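Local coordinates for Lmo1340 protein (Listeria monocytogenes, PDB 4NLM), which is of unknown function but is probably a surface lipoprotein built on a YqgU-like six-bladed beta propeller, at residues A[262-267]-A[287-292]. Sequence-based numbering, arbitrary orientation.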
loop_
_atom_site.group_PDB
_atom_site.type_symbol
_atom_site.label_atom_id
_atom_site.label_comp_id
_atom_site.label_asym_id
_atom_site.label_seq_id
_atom_site.Cartn_x
_atom_site.Cartn_y
_atom_site.Cartn_z
ATOM N N ALA A 262 14.475 -16.250 5.594
ATOM C CA ALA A 262 15.727 -15.785 6.195
ATOM C C ALA A 262 15.559 -14.333 6.604
ATOM O O ALA A 262 14.996 -13.548 5.858
ATOM C CB ALA A 262 16.849 -15.914 5.199
ATOM N N ARG A 263 16.104 -13.988 7.776
ATOM C CA ARG A 263 15.946 -12.639 8.324
ATOM C C ARG A 263 17.149 -11.741 8.066
ATOM O O ARG A 263 18.292 -12.083 8.420
ATOM C CB ARG A 263 15.760 -12.726 9.835
ATOM C CG ARG A 263 15.665 -11.389 10.532
ATOM C CD ARG A 263 15.340 -11.538 12.015
ATOM N NE ARG A 263 15.556 -10.276 12.728
ATOM C CZ ARG A 263 16.724 -9.872 13.224
ATOM N NH1 ARG A 263 16.800 -8.690 13.791
ATOM N NH2 ARG A 263 17.827 -10.618 13.135
ATOM N N GLU A 264 16.881 -10.605 7.444
ATOM C CA GLU A 264 17.882 -9.561 7.314
ATOM C C GLU A 264 17.674 -8.530 8.416
ATOM O O GLU A 264 16.575 -8.399 8.994
ATOM C CB GLU A 264 17.793 -8.879 5.971
ATOM C CG GLU A 264 18.411 -9.670 4.846
ATOM C CD GLU A 264 18.284 -8.978 3.497
ATOM O OE1 GLU A 264 17.419 -8.083 3.341
ATOM O OE2 GLU A 264 19.048 -9.363 2.583
ATOM N N TYR A 265 18.720 -7.782 8.675
ATOM C CA TYR A 265 18.692 -6.747 9.679
ATOM C C TYR A 265 19.680 -5.665 9.297
ATOM O O TYR A 265 20.607 -5.900 8.544
ATOM C CB TYR A 265 18.969 -7.348 11.071
ATOM C CG TYR A 265 20.188 -8.210 11.141
ATOM C CD1 TYR A 265 20.131 -9.549 10.756
ATOM C CD2 TYR A 265 21.405 -7.705 11.567
ATOM C CE1 TYR A 265 21.258 -10.350 10.809
ATOM C CE2 TYR A 265 22.527 -8.503 11.633
ATOM C CZ TYR A 265 22.452 -9.818 11.246
ATOM O OH TYR A 265 23.587 -10.594 11.306
ATOM N N ASP A 266 19.420 -4.467 9.764
ATOM C CA ASP A 266 20.316 -3.372 9.461
ATOM C C ASP A 266 20.761 -2.838 10.803
ATOM O O ASP A 266 20.611 -3.526 11.826
ATOM C CB ASP A 266 19.628 -2.315 8.574
ATOM C CG ASP A 266 18.290 -1.838 9.139
ATOM O OD1 ASP A 266 18.160 -1.746 10.380
ATOM O OD2 ASP A 266 17.370 -1.546 8.336
ATOM N N GLU A 267 21.296 -1.621 10.799
ATOM C CA GLU A 267 21.806 -1.009 12.019
ATOM C C GLU A 267 20.728 -0.712 13.053
ATOM O O GLU A 267 21.029 -0.630 14.228
ATOM C CB GLU A 267 22.622 0.263 11.691
ATOM C CG GLU A 267 23.920 -0.063 10.947
ATOM C CD GLU A 267 24.546 1.126 10.241
ATOM O OE1 GLU A 267 25.780 1.111 10.050
ATOM O OE2 GLU A 267 23.814 2.065 9.868
ATOM N N PHE A 287 9.320 -10.462 -1.594
ATOM C CA PHE A 287 10.747 -10.703 -1.728
ATOM C C PHE A 287 11.228 -11.455 -0.497
ATOM O O PHE A 287 10.706 -11.299 0.628
ATOM C CB PHE A 287 11.530 -9.387 -1.963
ATOM C CG PHE A 287 11.238 -8.834 -3.288
ATOM C CD1 PHE A 287 11.894 -9.350 -4.405
ATOM C CD2 PHE A 287 10.317 -7.825 -3.472
ATOM C CE1 PHE A 287 11.581 -8.899 -5.654
ATOM C CE2 PHE A 287 10.016 -7.378 -4.714
ATOM C CZ PHE A 287 10.671 -7.899 -5.818
ATOM N N VAL A 288 12.246 -12.285 -0.715
ATOM C CA VAL A 288 12.836 -13.117 0.311
ATOM C C VAL A 288 14.362 -13.079 0.123
ATOM O O VAL A 288 14.822 -13.284 -0.973
ATOM C CB VAL A 288 12.334 -14.577 0.186
ATOM C CG1 VAL A 288 12.962 -15.485 1.190
ATOM C CG2 VAL A 288 10.839 -14.649 0.371
ATOM N N PRO A 289 15.115 -12.902 1.211
ATOM C CA PRO A 289 16.563 -12.920 1.091
ATOM C C PRO A 289 17.081 -14.338 0.954
ATOM O O PRO A 289 16.447 -15.266 1.401
ATOM C CB PRO A 289 17.044 -12.333 2.437
ATOM C CG PRO A 289 15.819 -11.836 3.117
ATOM C CD PRO A 289 14.681 -12.604 2.585
ATOM N N TYR A 290 18.276 -14.472 0.402
ATOM C CA TYR A 290 18.916 -15.765 0.282
ATOM C C TYR A 290 19.559 -16.260 1.570
ATOM O O TYR A 290 19.767 -17.456 1.739
ATOM C CB TYR A 290 19.955 -15.755 -0.826
ATOM C CG TYR A 290 19.333 -15.673 -2.180
ATOM C CD1 TYR A 290 18.630 -16.751 -2.690
ATOM C CD2 TYR A 290 19.435 -14.543 -2.948
ATOM C CE1 TYR A 290 18.048 -16.687 -3.919
ATOM C CE2 TYR A 290 18.830 -14.459 -4.187
ATOM C CZ TYR A 290 18.122 -15.566 -4.668
ATOM O OH TYR A 290 17.570 -15.517 -5.919
ATOM N N LYS A 291 19.889 -15.339 2.463
ATOM C CA LYS A 291 20.512 -15.736 3.714
ATOM C C LYS A 291 20.263 -14.664 4.778
ATOM O O LYS A 291 19.971 -13.522 4.462
ATOM C CB LYS A 291 22.009 -15.971 3.539
ATOM C CG LYS A 291 22.793 -14.710 3.285
ATOM C CD LYS A 291 24.293 -14.941 3.072
ATOM C CE LYS A 291 24.899 -13.647 2.569
ATOM N NZ LYS A 291 26.373 -13.734 2.384
ATOM N N SER A 292 20.311 -15.093 6.028
ATOM C CA SER A 292 20.165 -14.185 7.137
ATOM C C SER A 292 21.450 -13.414 7.286
ATOM O O SER A 292 22.506 -14.024 7.390
ATOM C CB SER A 292 19.887 -14.960 8.404
ATOM O OG SER A 292 19.739 -14.050 9.489
HETATM O O HOH W 1 20.755 -11.405 2.823
#
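Ala262 starts the contact by pushing its methyl group against the backbone of the facing segment, CB lying 3.7 Å from Ser292 N and about as far from the carbonyl carbon of Lys291. This is a junction between neighbouring sheets of a YqgU-like six-bladed beta propeller: strand 255-266 belongs to one sheet, strand 284-289 opens the next, and the chain leaving Pro289 turns through Tyr290 and Lys291 and then runs parallel to 255-266 as the short strand 293-294. Ala262 O sits against the ring of Pro289, 3.3 Å from CG, a close van der Waals approach to a proline that has no N-H to offer. At Arg263 the backbone does the work while the side chain heads away, its guanidinium group bonded to Asp241 O and Thr270. Arg263 O accepts the hydroxyl of Ser292, OG to O 2.7 Å, in the carbonyl plane and on a lone pair, with a C=O...OG angle of 145°. Ser292 places that hydroxyl anti to its own backbone N (chi1 -180°), and its CA adds a C-H...O contact to the same oxygen, which is thus approached twice by one residue. Glu264 lays its extended chain obliquely across the Pro289 ring, CD 3.7 Å from Pro289 CB. Its carboxylate is shared: OE1 bonds Tyr302 OH on the strand next to 284-289, while OE2 lies close to Glu301 OE1, a like-charged neighbour that could raise the proton affinity of the pair. A water bridges the segments here, donating to Glu264 OE2 and Lys291 O. Tyr265 then closes the contact from the side, its ring meeting Ser292 by an edge, near the ring plane, with CE1 4.2 Å from Ser292 OG.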